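Minor fimbrium subunit Mfa5 (Porphyromonas gingivalis ATCC 33277, PDB 6TO1) serves as an accessory subunit of the minor (Mfa1) fimbriae, surface pili that mediate biofilm formation and adhesion to host cells and other oral bacteria. Local coordinates at residues W111-K116 with Y469-D474; G411-F416 with W454-I459; D476-N481 with K631-N636. All blocks are in the same frame, centred on the assembly; numbering follows the deposited sequence.

Contact 1: residues W111-K116 with Y469-D474; sequences WDVTLK and YRIYAD
Arg470 grips the carboxylate of Asp112 side-on with two nitrogens, one to each oxygen. Its NE donates to Asp112 OD1 over 2.9 Å, almost straight at 175° and within the guanidinium plane, although it meets that oxygen from out of the carboxylate plane. The second bond, Arg470 NH2 to Asp112 OD2, is 3.0 Å long and uses the syn lone pair. The carboxylate and guanidinium planes stand 38° apart. The arginine chain leaves with CG anti to the backbone N (chi1 -174°) and bends at chi3, which brings NE alongside the aspartate; NH1 has a further salt bridge to Asp104.

Beneath this pair the strands are antiparallel. Asp112 and Arg470 form a non-hydrogen-bonded pair, flanked by the hydrogen-bonded pairs Trp111-Ile471 and Val113-Tyr469; the shortest backbone bond is Val113 N to Tyr469 O, 2.8 Å.

The other face is mainly apolar. Val113 lies beside Tyr469 and sets CB over one face of its ring, offset toward the rim, 4.1 Å from the centroid in a CH-pi contact. Its CG1 is 3.5 Å from Tyr469 OH, which hydrogen-bonds Asp415 OD2. Val113 CG2 meets Ile471 CD1 at 3.8 Å. The indole of Trp111 turns its edge to the backbone of Ile471 and Ala473, with CZ3 4.1 Å from Ala473 CB.

The pairing lies within one sheet of a beta-sandwich: strand 110-119 runs between 90-98 and 463-473. Strand 463-473 also pairs with 421-423, whose Val423 touches Tyr469 and whose Phe421 touches Ile471 and Ala473.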
# COMPACT_ATOMS: atom_id res chain seq x y z
N TRP A 111 15.11 -24.15 15.31
CA TRP A 111 14.86 -23.39 14.09
C TRP A 111 14.29 -22.04 14.48
O TRP A 111 13.52 -21.92 15.44
CB TRP A 111 13.86 -24.11 13.16
CG TRP A 111 14.32 -25.45 12.68
CD1 TRP A 111 14.89 -25.74 11.48
CD2 TRP A 111 14.21 -26.70 13.38
NE1 TRP A 111 15.16 -27.09 11.40
CE2 TRP A 111 14.75 -27.69 12.56
CE3 TRP A 111 13.71 -27.07 14.63
CZ2 TRP A 111 14.81 -29.03 12.94
CZ3 TRP A 111 13.77 -28.39 15.01
CH2 TRP A 111 14.31 -29.35 14.17
N ASP A 112 14.66 -21.02 13.71
CA ASP A 112 14.08 -19.70 13.88
C ASP A 112 13.00 -19.52 12.81
O ASP A 112 13.29 -19.57 11.62
CB ASP A 112 15.14 -18.61 13.77
CG ASP A 112 16.00 -18.51 15.02
OD1 ASP A 112 15.48 -18.60 16.14
OD2 ASP A 112 17.22 -18.33 14.84
N VAL A 113 11.76 -19.35 13.24
CA VAL A 113 10.62 -19.29 12.35
C VAL A 113 10.22 -17.83 12.18
O VAL A 113 9.97 -17.14 13.17
CB VAL A 113 9.44 -20.12 12.89
CG1 VAL A 113 8.21 -19.95 12.02
CG2 VAL A 113 9.84 -21.60 13.00
N THR A 114 10.15 -17.37 10.95
CA THR A 114 9.76 -15.99 10.67
C THR A 114 8.46 -16.03 9.88
O THR A 114 8.35 -16.82 8.94
CB THR A 114 10.82 -15.25 9.86
OG1 THR A 114 11.98 -15.00 10.67
CG2 THR A 114 10.25 -13.89 9.37
N LEU A 115 7.50 -15.21 10.28
CA LEU A 115 6.30 -14.90 9.50
C LEU A 115 6.42 -13.46 9.04
O LEU A 115 6.73 -12.57 9.84
CB LEU A 115 5.03 -15.09 10.32
CG LEU A 115 4.62 -16.55 10.53
CD1 LEU A 115 5.50 -17.09 11.68
CD2 LEU A 115 3.16 -16.66 10.83
N LYS A 116 6.19 -13.23 7.75
CA LYS A 116 6.48 -11.95 7.13
C LYS A 116 5.31 -11.51 6.27
O LYS A 116 4.75 -12.31 5.51
CB LYS A 116 7.74 -12.05 6.28
CG LYS A 116 8.15 -10.76 5.58
CD LYS A 116 9.23 -11.03 4.53
CE LYS A 116 10.60 -11.23 5.14
NZ LYS A 116 11.62 -11.57 4.10
N TYR A 469 10.47 -16.22 16.04
CA TYR A 469 10.55 -16.97 17.30
C TYR A 469 11.32 -18.25 17.05
O TYR A 469 11.30 -18.80 15.94
CB TYR A 469 9.15 -17.28 17.86
CG TYR A 469 8.22 -18.05 16.95
CD1 TYR A 469 8.16 -19.44 16.99
CD2 TYR A 469 7.37 -17.39 16.04
CE1 TYR A 469 7.31 -20.16 16.15
CE2 TYR A 469 6.52 -18.12 15.19
CZ TYR A 469 6.48 -19.49 15.26
OH TYR A 469 5.64 -20.24 14.45
N ARG A 470 11.98 -18.75 18.09
CA ARG A 470 12.71 -20.00 18.02
C ARG A 470 11.86 -21.16 18.52
O ARG A 470 11.14 -21.03 19.52
CB ARG A 470 14.00 -19.93 18.85
CG ARG A 470 14.89 -21.15 18.69
CD ARG A 470 16.34 -20.88 19.12
NE ARG A 470 17.00 -19.96 18.20
CZ ARG A 470 18.29 -19.66 18.23
NH1 ARG A 470 19.09 -20.22 19.13
NH2 ARG A 470 18.78 -18.82 17.33
N ILE A 471 11.91 -22.27 17.79
CA ILE A 471 11.25 -23.50 18.20
C ILE A 471 12.31 -24.57 18.45
O ILE A 471 13.36 -24.61 17.80
CB ILE A 471 10.22 -24.06 17.19
CG1 ILE A 471 10.86 -24.34 15.84
CG2 ILE A 471 9.03 -23.12 17.05
CD1 ILE A 471 9.89 -24.97 14.83
N TYR A 472 11.99 -25.46 19.38
CA TYR A 472 12.79 -26.65 19.61
C TYR A 472 11.94 -27.89 19.33
O TYR A 472 10.74 -27.91 19.62
CB TYR A 472 13.25 -26.75 21.07
CG TYR A 472 14.23 -25.71 21.51
CD1 TYR A 472 15.44 -25.54 20.87
CD2 TYR A 472 13.95 -24.90 22.61
CE1 TYR A 472 16.35 -24.59 21.30
CE2 TYR A 472 14.85 -23.94 23.04
CZ TYR A 472 16.05 -23.80 22.38
OH TYR A 472 16.96 -22.85 22.79
N ALA A 473 12.58 -28.93 18.83
CA ALA A 473 11.94 -30.25 18.77
C ALA A 473 11.88 -30.88 20.17
O ALA A 473 12.86 -30.83 20.92
CB ALA A 473 12.68 -31.18 17.83
N ASP A 474 10.72 -31.45 20.51
CA ASP A 474 10.49 -32.19 21.77
C ASP A 474 10.68 -33.67 21.44
O ASP A 474 9.78 -34.33 20.91
CB ASP A 474 9.09 -31.86 22.29
CG ASP A 474 8.72 -32.62 23.54
OD1 ASP A 474 9.42 -33.58 23.92
OD2 ASP A 474 7.70 -32.24 24.14

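Contact 2: residues G411-F416 with W454-I459; sequences GEVTDF and WTTGTI
Val413 and Trp454 face each other as an antiparallel hydrogen-bonded pair, their side chains side by side and pointing the same way. Val413 N donates to Trp454 O, and Trp454 N returns a bond to Val413 O of 2.8 Å, both in the carbonyl planes.

From its CB, which lies 4.0 Å from Val413 CB, Trp454 carries its indole away from the strand with CG anti to the backbone N (chi1 174°). The benzo ring meets the valine next: CE3 is 3.7 Å from Val413 CG2, approached obliquely, and CZ3 lies a little farther from the same methyl, near Leu115 O. Over one ring face, 3.8 Å above its centre, sits the methyl CG2 of Thr456. On the pyrrole side NE1 donates to the carbonyl of Asn440, so the polar corner of this buried ring is satisfied.

Beyond Trp454 the pairing runs on one residue past the strand, with Thr456 N bonding Gly411 O, the donor tilted 33° from the carbonyl plane. Thr456 holds OG1 between its backbone N and carbonyl carbon (chi1 65°), from where the hydroxyl donates to Gly457 O at 2.8 Å. Gly457 has positive phi as the chain turns off, and one water accepts from both Gly411 N and Gly457 N. On the opposite face Glu412 and Thr455 are a non-hydrogen-bonded pair linked by a second water, 2.6 Å from Glu412 OE1 and 2.7 Å from Thr455 OG1.

Strand 408-417 lies between 451-455 and 501-510, and Leu115 and Ile117 of another antiparallel sheet pack against the Val413-Trp454 face: the two-layer arrangement characteristic of a beta-sandwich.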
# COMPACT_ATOMS: atom_id res chain seq x y z
N GLY A 411 -4.55 -5.96 11.06
CA GLY A 411 -4.20 -7.31 10.70
C GLY A 411 -4.07 -8.20 11.92
O GLY A 411 -3.59 -7.77 12.98
N GLU A 412 -4.50 -9.44 11.77
CA GLU A 412 -4.35 -10.44 12.81
C GLU A 412 -3.83 -11.71 12.16
O GLU A 412 -4.44 -12.24 11.23
CB GLU A 412 -5.66 -10.72 13.53
CG GLU A 412 -5.44 -11.72 14.67
CD GLU A 412 -6.66 -11.91 15.51
OE1 GLU A 412 -6.92 -11.02 16.35
OE2 GLU A 412 -7.34 -12.93 15.33
N VAL A 413 -2.67 -12.16 12.63
CA VAL A 413 -2.08 -13.42 12.23
C VAL A 413 -2.30 -14.42 13.35
O VAL A 413 -1.92 -14.16 14.49
CB VAL A 413 -0.59 -13.27 11.94
CG1 VAL A 413 0.06 -14.64 11.69
CG2 VAL A 413 -0.36 -12.33 10.75
N THR A 414 -2.92 -15.55 13.02
CA THR A 414 -3.04 -16.68 13.93
C THR A 414 -2.08 -17.75 13.44
O THR A 414 -2.06 -18.08 12.24
CB THR A 414 -4.47 -17.21 13.98
OG1 THR A 414 -4.88 -17.54 12.64
CG2 THR A 414 -5.41 -16.16 14.57
N ASP A 415 -1.31 -18.34 14.37
CA ASP A 415 -0.23 -19.26 14.04
C ASP A 415 -0.25 -20.36 15.10
O ASP A 415 0.06 -20.09 16.26
CB ASP A 415 1.10 -18.51 14.01
CG ASP A 415 2.30 -19.41 13.82
OD1 ASP A 415 2.18 -20.54 13.31
OD2 ASP A 415 3.41 -18.94 14.15
N PHE A 416 -0.69 -21.55 14.71
CA PHE A 416 -0.78 -22.71 15.59
C PHE A 416 0.50 -23.51 15.41
O PHE A 416 0.73 -24.07 14.34
CB PHE A 416 -2.01 -23.55 15.26
CG PHE A 416 -3.33 -22.92 15.65
CD1 PHE A 416 -3.86 -23.08 16.91
CD2 PHE A 416 -4.05 -22.17 14.72
CE1 PHE A 416 -5.08 -22.51 17.25
CE2 PHE A 416 -5.26 -21.60 15.06
CZ PHE A 416 -5.78 -21.79 16.31
N TRP A 454 -0.95 -12.57 16.56
CA TRP A 454 -0.17 -11.38 16.30
C TRP A 454 -1.11 -10.30 15.78
O TRP A 454 -1.70 -10.45 14.72
CB TRP A 454 0.92 -11.69 15.27
CG TRP A 454 1.72 -10.51 14.79
CD1 TRP A 454 1.89 -9.30 15.41
CD2 TRP A 454 2.48 -10.46 13.58
NE1 TRP A 454 2.71 -8.50 14.65
CE2 TRP A 454 3.08 -9.19 13.52
CE3 TRP A 454 2.69 -11.37 12.54
CZ2 TRP A 454 3.89 -8.80 12.46
CZ3 TRP A 454 3.51 -11.00 11.50
CH2 TRP A 454 4.10 -9.72 11.45
N THR A 455 -1.24 -9.22 16.54
CA THR A 455 -2.03 -8.06 16.15
C THR A 455 -1.06 -7.09 15.49
O THR A 455 -0.16 -6.55 16.15
CB THR A 455 -2.71 -7.43 17.36
OG1 THR A 455 -3.65 -8.37 17.89
CG2 THR A 455 -3.44 -6.15 16.96
N THR A 456 -1.22 -6.86 14.18
CA THR A 456 -0.15 -6.17 13.48
C THR A 456 -0.22 -4.66 13.64
O THR A 456 0.82 -4.00 13.54
CB THR A 456 -0.19 -6.50 11.97
OG1 THR A 456 -1.39 -5.98 11.38
CG2 THR A 456 -0.11 -7.97 11.76
N GLY A 457 -1.40 -4.10 13.84
CA GLY A 457 -1.59 -2.67 13.72
C GLY A 457 -1.57 -2.30 12.23
O GLY A 457 -1.59 -3.14 11.34
N THR A 458 -1.53 -1.00 11.99
CA THR A 458 -1.41 -0.51 10.63
C THR A 458 -0.00 -0.77 10.09
O THR A 458 0.99 -0.54 10.78
CB THR A 458 -1.71 1.00 10.59
OG1 THR A 458 -3.09 1.21 10.89
CG2 THR A 458 -1.40 1.54 9.20
N ILE A 459 0.08 -1.25 8.85
CA ILE A 459 1.33 -1.44 8.15
C ILE A 459 1.31 -0.54 6.92
O ILE A 459 0.39 -0.63 6.10
CB ILE A 459 1.54 -2.90 7.73
CG1 ILE A 459 1.49 -3.84 8.93
CG2 ILE A 459 2.89 -3.05 7.01
CD1 ILE A 459 2.54 -3.54 9.96
O HOH W 1 -4.34 -4.76 13.77
O HOH W 2 -5.95 -8.61 16.48

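Contact 3: residues D476-N481 with K631-N636; sequences DYIQNN and KKPAGN
Residues 476-481, most of them helical, meet the chain leading into strand 634-643, with backbones nearest at Gln479 and Lys632, whose CA atoms are 4.7 Å apart. Gln479 sends CG out anti to the backbone N (chi1 -175°) and bends at chi2, which lays its amide along 632-634. Ala634 N donates to Gln479 OE1 at 3.0 Å and 166°, but that oxygen is crowded in the model and its place is less sure. The amide's NE2 reaches Lys632 O through a water.

Lys632 curls back toward the carbonyls of 478-481, its chain bent at chi2. NZ donates to Gln479 O at 3.1 Å from above the carbonyl plane, and more weakly to Ile478 O and Asn481 O. Asp482 adds a salt bridge, so the ammonium is gathered in by backbone carbonyls and a carboxylate together. Ile478 CG2 packs on Pro633 CD at 3.7 Å, the two side chains crossing at about a right angle. Ala634 CB sits 4.0 Å from Gln479 CB and 3.7 Å from Asp476 OD1; that oxygen takes a hydrogen from a water shared with Asn636 ND2.

Asp476 also forms a salt bridge with Lys534 on strand 530-539, whose Val532 hydrogen-bonds the backbones of Pro633 and Gly635. Phe498 of strand 498-499 touches Ile478. The contact fastens the helix after strand 463-473 to the start of strand 634-643, bridging two consecutive sheet-bearing parts of the elongated molecule.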
# COMPACT_ATOMS: atom_id res chain seq x y z
N ASP A 476 11.03 -36.50 23.08
CA ASP A 476 10.24 -37.56 23.70
C ASP A 476 8.81 -37.56 23.16
O ASP A 476 8.21 -38.62 22.96
CB ASP A 476 10.21 -37.39 25.22
CG ASP A 476 11.55 -37.73 25.89
OD1 ASP A 476 12.29 -38.58 25.37
OD2 ASP A 476 11.83 -37.12 26.93
N TYR A 477 8.24 -36.38 22.93
CA TYR A 477 6.92 -36.32 22.30
C TYR A 477 6.94 -36.96 20.92
O TYR A 477 6.05 -37.74 20.56
CB TYR A 477 6.42 -34.88 22.22
CG TYR A 477 5.00 -34.81 21.72
CD1 TYR A 477 3.93 -34.78 22.61
CD2 TYR A 477 4.73 -34.82 20.36
CE1 TYR A 477 2.63 -34.73 22.14
CE2 TYR A 477 3.45 -34.80 19.89
CZ TYR A 477 2.40 -34.74 20.78
OH TYR A 477 1.13 -34.71 20.28
N ILE A 478 7.93 -36.60 20.10
CA ILE A 478 8.04 -37.15 18.76
C ILE A 478 8.23 -38.66 18.83
O ILE A 478 7.63 -39.42 18.06
CB ILE A 478 9.19 -36.46 17.99
CG1 ILE A 478 8.82 -34.97 17.76
CG2 ILE A 478 9.48 -37.14 16.70
CD1 ILE A 478 9.94 -34.13 17.32
N GLN A 479 9.04 -39.13 19.78
CA GLN A 479 9.22 -40.57 19.94
C GLN A 479 7.90 -41.26 20.26
O GLN A 479 7.61 -42.34 19.72
CB GLN A 479 10.23 -40.85 21.06
CG GLN A 479 10.58 -42.33 21.20
CD GLN A 479 11.46 -42.84 20.08
OE1 GLN A 479 12.08 -42.06 19.37
NE2 GLN A 479 11.53 -44.16 19.93
N ASN A 480 7.09 -40.66 21.12
CA ASN A 480 5.90 -41.30 21.64
C ASN A 480 4.66 -41.08 20.79
O ASN A 480 3.59 -41.60 21.15
CB ASN A 480 5.64 -40.80 23.06
CG ASN A 480 6.73 -41.23 24.02
OD1 ASN A 480 7.40 -42.21 23.80
ND2 ASN A 480 6.93 -40.44 25.06
N ASN A 481 4.76 -40.36 19.68
CA ASN A 481 3.59 -40.06 18.87
C ASN A 481 3.95 -40.23 17.40
O ASN A 481 5.00 -39.76 16.96
CB ASN A 481 3.10 -38.63 19.12
CG ASN A 481 2.43 -38.49 20.46
OD1 ASN A 481 1.24 -38.74 20.60
ND2 ASN A 481 3.20 -38.12 21.49
N LYS A 631 12.61 -39.31 12.72
CA LYS A 631 11.22 -39.47 13.13
C LYS A 631 11.07 -40.11 14.51
O LYS A 631 10.03 -39.94 15.15
CB LYS A 631 10.45 -40.32 12.11
CG LYS A 631 10.48 -39.76 10.70
CD LYS A 631 9.70 -40.65 9.73
CE LYS A 631 8.26 -40.19 9.56
NZ LYS A 631 7.50 -40.19 10.83
N LYS A 632 12.07 -40.86 14.97
CA LYS A 632 12.01 -41.53 16.26
C LYS A 632 13.37 -41.29 16.91
O LYS A 632 14.26 -42.14 16.86
CB LYS A 632 11.70 -43.02 16.09
CG LYS A 632 10.30 -43.29 15.55
CD LYS A 632 9.21 -42.77 16.50
CE LYS A 632 7.80 -43.01 15.92
NZ LYS A 632 6.78 -42.33 16.78
N PRO A 633 13.56 -40.12 17.52
CA PRO A 633 14.92 -39.66 17.84
C PRO A 633 15.38 -39.92 19.26
O PRO A 633 16.47 -39.44 19.60
CB PRO A 633 14.78 -38.15 17.60
CG PRO A 633 13.41 -37.87 18.19
CD PRO A 633 12.57 -39.03 17.65
N ALA A 634 14.59 -40.62 20.08
CA ALA A 634 14.91 -40.82 21.49
C ALA A 634 14.86 -42.32 21.79
O ALA A 634 13.80 -42.89 22.08
CB ALA A 634 13.93 -40.05 22.39
N GLY A 635 16.00 -42.98 21.67
CA GLY A 635 16.08 -44.37 22.05
C GLY A 635 16.23 -44.56 23.55
O GLY A 635 16.64 -43.66 24.30
N ASN A 636 15.86 -45.76 24.01
CA ASN A 636 15.89 -46.06 25.44
C ASN A 636 16.40 -47.49 25.61
O ASN A 636 15.79 -48.42 25.07
CB ASN A 636 14.51 -45.92 26.10
CG ASN A 636 14.07 -44.48 26.24
OD1 ASN A 636 14.42 -43.79 27.21
ND2 ASN A 636 13.32 -44.00 25.26
O HOH W 3 12.00 -41.47 24.92
O HOH W 4 7.41 -39.64 15.38
O HOH W 5 13.85 -44.81 18.09

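Overall arrangement
Contacts 1 and 2 belong to two sheets packed on each other: Tyr469 OH is 2.6 Å from Asp415 OD2, a probable hydrogen bond, and Leu115 CD2 packs on Val413 CG1. Along the chain, contact 2 is nested within the long loop that contact 1 closes. Contact 1 is the most buried; contact 2 has one buried face and one exposed, water-bridged face. Contact 3 is partly buried and follows directly, since helix 475-480 comes straight after strand 463-473, with Ala473 CB touching Ile478 CD1. Paired backbones dominate the first two, whereas contact 3 relies on side chains and waters meeting backbone atoms. Contacts 2 and 3 do not touch; their nearest atoms are about 12 Å apart.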